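Putative efflux transporter (Bacteroides eggerthii, PDB 4L8J) probably serves as the periplasmic membrane-fusion (adaptor) subunit of an HlyD-type efflux pump, helping to carry substrates out of the cell. Local coordinates at residues Y34-L48 with E145-L159. Sequence-based numbering, arbitrary orientation.
Sequences YVKLAFRVSGQIINL and ENYQRVNSGEGIVRL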
loop_
_atom_site.group_PDB
_atom_site.type_symbol
_atom_site.label_atom_id
_atom_site.label_comp_id
_atom_site.label_asym_id
_atom_site.label_seq_id
_atom_site.Cartn_x
_atom_site.Cartn_y
_atom_site.Cartn_z
ATOM N N TYR A 34 49.523 23.749 -3.287
ATOM C CA TYR A 34 50.129 24.935 -3.879
ATOM C C TYR A 34 51.335 24.498 -4.702
ATOM O O TYR A 34 52.153 23.701 -4.237
ATOM C CB TYR A 34 50.472 26.045 -2.849
ATOM C CG TYR A 34 51.665 25.828 -1.936
ATOM C CD1 TYR A 34 52.967 25.982 -2.408
ATOM C CD2 TYR A 34 51.492 25.650 -0.566
ATOM C CE1 TYR A 34 54.068 25.808 -1.570
ATOM C CE2 TYR A 34 52.586 25.516 0.292
ATOM C CZ TYR A 34 53.875 25.595 -0.214
ATOM O OH TYR A 34 54.955 25.450 0.627
ATOM N N VAL A 35 51.385 24.954 -5.955
ATOM C CA VAL A 35 52.472 24.668 -6.882
ATOM C C VAL A 35 53.485 25.809 -6.783
ATOM O O VAL A 35 53.121 26.984 -6.910
ATOM C CB VAL A 35 51.953 24.445 -8.317
ATOM C CG1 VAL A 35 53.099 24.162 -9.281
ATOM C CG2 VAL A 35 50.930 23.309 -8.346
ATOM N N LYS A 36 54.739 25.454 -6.470
ATOM C CA LYS A 36 55.842 26.401 -6.367
ATOM C C LYS A 36 56.346 26.656 -7.776
ATOM O O LYS A 36 56.684 25.706 -8.483
ATOM C CB LYS A 36 56.948 25.855 -5.454
ATOM C CG LYS A 36 57.965 26.910 -5.004
ATOM C CD LYS A 36 59.295 26.297 -4.549
ATOM C CE LYS A 36 60.181 25.894 -5.704
ATOM N NZ LYS A 36 61.293 25.016 -5.264
ATOM N N LEU A 37 56.273 27.908 -8.229
ATOM C CA LEU A 37 56.716 28.283 -9.569
ATOM C C LEU A 37 58.117 28.781 -9.504
ATOM O O LEU A 37 58.464 29.535 -8.602
ATOM C CB LEU A 37 55.812 29.345 -10.206
ATOM C CG LEU A 37 54.458 28.897 -10.731
ATOM C CD1 LEU A 37 53.829 30.004 -11.551
ATOM C CD2 LEU A 37 54.582 27.636 -11.585
ATOM N N ALA A 38 58.945 28.342 -10.440
ATOM C CA ALA A 38 60.331 28.773 -10.447
ATOM C C ALA A 38 60.857 28.881 -11.856
ATOM O O ALA A 38 60.347 28.201 -12.758
ATOM C CB ALA A 38 61.171 27.785 -9.655
ATOM N N PHE A 39 61.869 29.745 -12.048
ATOM C CA PHE A 39 62.548 29.892 -13.337
ATOM C C PHE A 39 63.408 28.636 -13.600
ATOM O O PHE A 39 63.836 27.970 -12.646
ATOM C CB PHE A 39 63.433 31.161 -13.356
ATOM C CG PHE A 39 62.706 32.477 -13.508
ATOM C CD1 PHE A 39 62.450 33.008 -14.765
ATOM C CD2 PHE A 39 62.319 33.207 -12.392
ATOM C CE1 PHE A 39 61.801 34.240 -14.906
ATOM C CE2 PHE A 39 61.675 34.444 -12.531
ATOM C CZ PHE A 39 61.409 34.943 -13.790
ATOM N N ARG A 40 63.640 28.301 -14.876
ATOM C CA ARG A 40 64.487 27.157 -15.212
ATOM C C ARG A 40 65.927 27.660 -15.475
ATOM O O ARG A 40 66.829 26.866 -15.760
ATOM C CB ARG A 40 63.919 26.374 -16.412
ATOM C CG ARG A 40 62.572 25.694 -16.112
ATOM C CD ARG A 40 61.965 25.068 -17.351
ATOM N NE ARG A 40 60.571 24.677 -17.126
ATOM C CZ ARG A 40 59.684 24.446 -18.091
ATOM N NH1 ARG A 40 60.030 24.573 -19.368
ATOM N NH2 ARG A 40 58.439 24.099 -17.787
ATOM N N VAL A 41 66.116 28.993 -15.384
ATOM C CA VAL A 41 67.385 29.711 -15.586
ATOM C C VAL A 41 67.634 30.599 -14.379
ATOM O O VAL A 41 66.705 30.868 -13.627
ATOM C CB VAL A 41 67.448 30.523 -16.914
ATOM C CG1 VAL A 41 67.590 29.602 -18.114
ATOM C CG2 VAL A 41 66.255 31.458 -17.085
ATOM N N SER A 42 68.873 31.060 -14.201
ATOM C CA SER A 42 69.263 31.967 -13.124
ATOM C C SER A 42 69.362 33.380 -13.672
ATOM O O SER A 42 69.708 33.570 -14.845
ATOM C CB SER A 42 70.595 31.535 -12.511
ATOM O OG SER A 42 70.505 30.243 -11.930
ATOM N N GLY A 43 69.045 34.360 -12.842
ATOM C CA GLY A 43 69.124 35.746 -13.272
ATOM C C GLY A 43 68.518 36.727 -12.308
ATOM O O GLY A 43 68.140 36.361 -11.194
ATOM N N GLN A 44 68.448 37.989 -12.732
ATOM C CA GLN A 44 67.857 39.059 -11.943
ATOM C C GLN A 44 66.414 39.353 -12.417
ATOM O O GLN A 44 66.215 39.749 -13.571
ATOM C CB GLN A 44 68.729 40.333 -12.017
ATOM C CG GLN A 44 68.056 41.573 -11.406
ATOM C CD GLN A 44 68.991 42.737 -11.208
ATOM O OE1 GLN A 44 69.307 43.096 -10.068
ATOM N NE2 GLN A 44 69.416 43.388 -12.303
ATOM N N ILE A 45 65.428 39.225 -11.510
ATOM C CA ILE A 45 64.028 39.565 -11.822
ATOM C C ILE A 45 63.981 41.048 -12.187
ATOM O O ILE A 45 64.589 41.850 -11.496
ATOM C CB ILE A 45 63.069 39.206 -10.644
ATOM C CG1 ILE A 45 62.970 37.668 -10.490
ATOM C CG2 ILE A 45 61.658 39.812 -10.851
ATOM C CD1 ILE A 45 62.601 37.206 -9.145
ATOM N N ILE A 46 63.370 41.399 -13.319
ATOM C CA ILE A 46 63.233 42.801 -13.745
ATOM C C ILE A 46 61.744 43.151 -13.880
ATOM O O ILE A 46 61.389 44.305 -14.118
ATOM C CB ILE A 46 64.005 43.116 -15.032
ATOM C CG1 ILE A 46 63.601 42.155 -16.189
ATOM C CG2 ILE A 46 65.529 43.172 -14.750
ATOM C CD1 ILE A 46 63.814 42.728 -17.627
ATOM N N ASN A 47 60.881 42.127 -13.786
ATOM C CA ASN A 47 59.440 42.317 -13.859
ATOM C C ASN A 47 58.749 41.272 -12.992
ATOM O O ASN A 47 59.041 40.088 -13.099
ATOM C CB ASN A 47 58.938 42.274 -15.311
ATOM C CG ASN A 47 57.533 42.806 -15.494
ATOM O OD1 ASN A 47 56.915 43.313 -14.577
ATOM N ND2 ASN A 47 56.989 42.701 -16.685
ATOM N N LEU A 48 57.865 41.736 -12.107
ATOM C CA LEU A 48 57.047 40.939 -11.210
ATOM C C LEU A 48 55.632 41.561 -11.293
ATOM O O LEU A 48 55.242 42.322 -10.426
ATOM C CB LEU A 48 57.669 40.989 -9.806
ATOM C CG LEU A 48 57.265 39.912 -8.795
ATOM C CD1 LEU A 48 57.406 38.506 -9.366
ATOM C CD2 LEU A 48 58.123 40.017 -7.567
ATOM N N GLU A 145 61.085 39.601 -4.648
ATOM C CA GLU A 145 60.887 41.018 -4.940
ATOM C C GLU A 145 61.432 41.340 -6.313
ATOM O O GLU A 145 62.304 40.618 -6.798
ATOM C CB GLU A 145 61.604 41.894 -3.885
ATOM C CG GLU A 145 60.952 41.892 -2.517
ATOM C CD GLU A 145 60.118 43.124 -2.234
ATOM O OE1 GLU A 145 60.673 44.247 -2.284
ATOM O OE2 GLU A 145 58.908 42.964 -1.945
ATOM N N ASN A 146 60.982 42.451 -6.922
ATOM C CA ASN A 146 61.518 42.855 -8.217
ATOM C C ASN A 146 62.961 43.345 -8.036
ATOM O O ASN A 146 63.316 43.797 -6.952
ATOM C CB ASN A 146 60.639 43.906 -8.893
ATOM C CG ASN A 146 60.913 44.062 -10.375
ATOM O OD1 ASN A 146 61.671 43.297 -10.962
ATOM N ND2 ASN A 146 60.288 45.045 -11.026
ATOM N N TYR A 147 63.805 43.155 -9.068
ATOM C CA TYR A 147 65.245 43.478 -9.133
ATOM C C TYR A 147 66.072 42.579 -8.167
ATOM O O TYR A 147 67.262 42.823 -7.974
ATOM C CB TYR A 147 65.552 44.992 -8.976
ATOM C CG TYR A 147 65.004 45.819 -10.124
ATOM C CD1 TYR A 147 65.643 45.843 -11.361
ATOM C CD2 TYR A 147 63.799 46.508 -10.001
ATOM C CE1 TYR A 147 65.128 46.580 -12.433
ATOM C CE2 TYR A 147 63.267 47.238 -11.068
ATOM C CZ TYR A 147 63.940 47.281 -12.280
ATOM O OH TYR A 147 63.428 48.016 -13.327
ATOM N N GLN A 148 65.463 41.493 -7.646
ATOM C CA GLN A 148 66.135 40.481 -6.816
ATOM C C GLN A 148 66.740 39.392 -7.737
ATOM O O GLN A 148 66.118 38.992 -8.730
ATOM C CB GLN A 148 65.143 39.869 -5.804
ATOM C CG GLN A 148 65.585 38.602 -5.048
ATOM C CD GLN A 148 64.610 38.180 -3.961
ATOM O OE1 GLN A 148 63.710 38.929 -3.553
ATOM N NE2 GLN A 148 64.780 36.974 -3.435
ATOM N N ARG A 149 67.953 38.924 -7.395
ATOM C CA ARG A 149 68.679 37.890 -8.137
ATOM C C ARG A 149 68.268 36.519 -7.603
ATOM O O ARG A 149 68.171 36.332 -6.383
ATOM C CB ARG A 149 70.204 38.124 -8.048
ATOM C CG ARG A 149 70.641 39.408 -8.754
ATOM C CD ARG A 149 72.141 39.658 -8.695
ATOM N NE ARG A 149 72.555 40.726 -9.611
ATOM C CZ ARG A 149 72.649 42.014 -9.277
ATOM N NH1 ARG A 149 72.355 42.413 -8.044
ATOM N NH2 ARG A 149 73.035 42.913 -10.176
ATOM N N VAL A 150 67.931 35.591 -8.522
ATOM C CA VAL A 150 67.453 34.240 -8.200
ATOM C C VAL A 150 68.189 33.177 -9.024
ATOM O O VAL A 150 68.742 33.479 -10.085
ATOM C CB VAL A 150 65.904 34.078 -8.388
ATOM C CG1 VAL A 150 65.121 34.958 -7.420
ATOM C CG2 VAL A 150 65.471 34.325 -9.838
ATOM N N ASN A 151 68.111 31.919 -8.556
ATOM C CA ASN A 151 68.667 30.738 -9.212
ATOM C C ASN A 151 67.533 29.898 -9.796
ATOM O O ASN A 151 66.362 30.201 -9.560
ATOM C CB ASN A 151 69.477 29.896 -8.204
ATOM C CG ASN A 151 70.590 30.636 -7.505
ATOM O OD1 ASN A 151 71.523 31.151 -8.135
ATOM N ND2 ASN A 151 70.524 30.682 -6.179
ATOM N N SER A 152 67.871 28.828 -10.531
ATOM C CA SER A 152 66.876 27.900 -11.059
ATOM C C SER A 152 66.272 27.139 -9.907
ATOM O O SER A 152 66.966 26.870 -8.924
ATOM C CB SER A 152 67.508 26.929 -12.051
ATOM O OG SER A 152 68.113 27.642 -13.113
ATOM N N GLY A 153 64.987 26.849 -9.999
ATOM C CA GLY A 153 64.279 26.127 -8.949
ATOM C C GLY A 153 63.921 26.950 -7.729
ATOM O O GLY A 153 63.170 26.473 -6.883
ATOM N N GLU A 154 64.445 28.187 -7.616
ATOM C CA GLU A 154 64.133 29.083 -6.500
ATOM C C GLU A 154 62.680 29.568 -6.645
ATOM O O GLU A 154 62.319 30.108 -7.697
ATOM C CB GLU A 154 65.119 30.261 -6.467
ATOM C CG GLU A 154 65.059 31.096 -5.198
ATOM C CD GLU A 154 66.171 32.116 -5.026
ATOM O OE1 GLU A 154 67.217 31.988 -5.705
ATOM O OE2 GLU A 154 66.011 33.020 -4.174
ATOM N N GLY A 155 61.864 29.320 -5.618
ATOM C CA GLY A 155 60.457 29.699 -5.593
ATOM C C GLY A 155 60.231 31.170 -5.888
ATOM O O GLY A 155 60.880 32.028 -5.283
ATOM N N ILE A 156 59.351 31.463 -6.864
ATOM C CA ILE A 156 59.048 32.846 -7.239
ATOM C C ILE A 156 57.667 33.200 -6.648
ATOM O O ILE A 156 57.527 34.219 -5.978
ATOM C CB ILE A 156 59.155 33.046 -8.774
ATOM C CG1 ILE A 156 60.569 32.650 -9.323
ATOM C CG2 ILE A 156 58.727 34.454 -9.210
ATOM C CD1 ILE A 156 61.816 33.436 -8.828
ATOM N N VAL A 157 56.668 32.347 -6.899
ATOM C CA VAL A 157 55.318 32.451 -6.370
ATOM C C VAL A 157 54.779 31.043 -6.074
ATOM O O VAL A 157 55.269 30.056 -6.632
ATOM C CB VAL A 157 54.298 33.224 -7.277
ATOM C CG1 VAL A 157 54.676 34.690 -7.498
ATOM C CG2 VAL A 157 53.996 32.487 -8.590
ATOM N N ARG A 158 53.725 30.986 -5.244
ATOM C CA ARG A 158 52.941 29.794 -4.922
ATOM C C ARG A 158 51.605 30.024 -5.578
ATOM O O ARG A 158 50.937 30.997 -5.253
ATOM C CB ARG A 158 52.835 29.573 -3.395
ATOM C CG ARG A 158 54.205 29.351 -2.753
ATOM C CD ARG A 158 54.191 29.364 -1.241
ATOM N NE ARG A 158 55.502 28.975 -0.719
ATOM C CZ ARG A 158 55.764 28.734 0.561
ATOM N NH1 ARG A 158 54.804 28.829 1.472
ATOM N NH2 ARG A 158 56.989 28.388 0.939
ATOM N N LEU A 159 51.290 29.222 -6.594
ATOM C CA LEU A 159 50.081 29.305 -7.396
ATOM C C LEU A 159 49.134 28.124 -7.062
ATOM O O LEU A 159 49.551 26.962 -7.165
ATOM C CB LEU A 159 50.481 29.276 -8.894
ATOM C CG LEU A 159 49.345 29.324 -9.939
ATOM C CD1 LEU A 159 48.721 30.701 -10.023
ATOM C CD2 LEU A 159 49.833 28.904 -11.311
HETATM O O HOH W 1 63.574 30.729 -9.923
#
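Tyr34 carries CG between its backbone N and carbonyl carbon (chi1 74°), a torsion that places the ring beside the extended CB-to-NE run of Arg158, the two side chains pointing the same way. Arg158 CD sits over one face of the ring, a CH-pi contact 3.9 Å from the Tyr34 centroid, and the guanidinium continues nearly parallel to the ring, with Tyr34 OH over its centre. Cut back to alanine, Arg158 would lose the CD and guanidinium that cover this face, and the Tyr34 ring would probably be freer to turn.

Next along, Lys36 bends at chi3 (78°), lays CD against Gly155 CA and brings NZ to Gly153 O at 2.9 Å, tying the strand to the type II turn Asn151-Glu154. The main chains of 34-38 and 155-159 pair antiparallel, with Val35 and Leu159 exchanging both backbone bonds. Beyond the turn a second pairing takes over: Val150 N meets Gly43 O at 2.8 Å and Gly43 N returns to Val150 O. In between, a water accepts from Phe39 N and donates to Asn151 O and to Glu154 O.

Inside, Ile45 CD1 and Ile156 CD1 meet tip to tip at 3.9 Å, Val150 CG1 packs beside Ile45 CD1, and Ile156 CG1 lies 3.6 Å from Phe39 CD2; Leu131 also touches Phe39 and Ile156. The end of the Gln44 side chain rests over one face of the Arg149 guanidinium, the two planes 34° apart.

The two segments thus join both sheets of the barrel-sandwich (lipoyl-like) domain: main-chain bonds, the Lys36 ammonium and one bridging water take up polar groups along the joint, while carbons of Phe39, Ile45, Val150 and Ile156 pack between the two pairings.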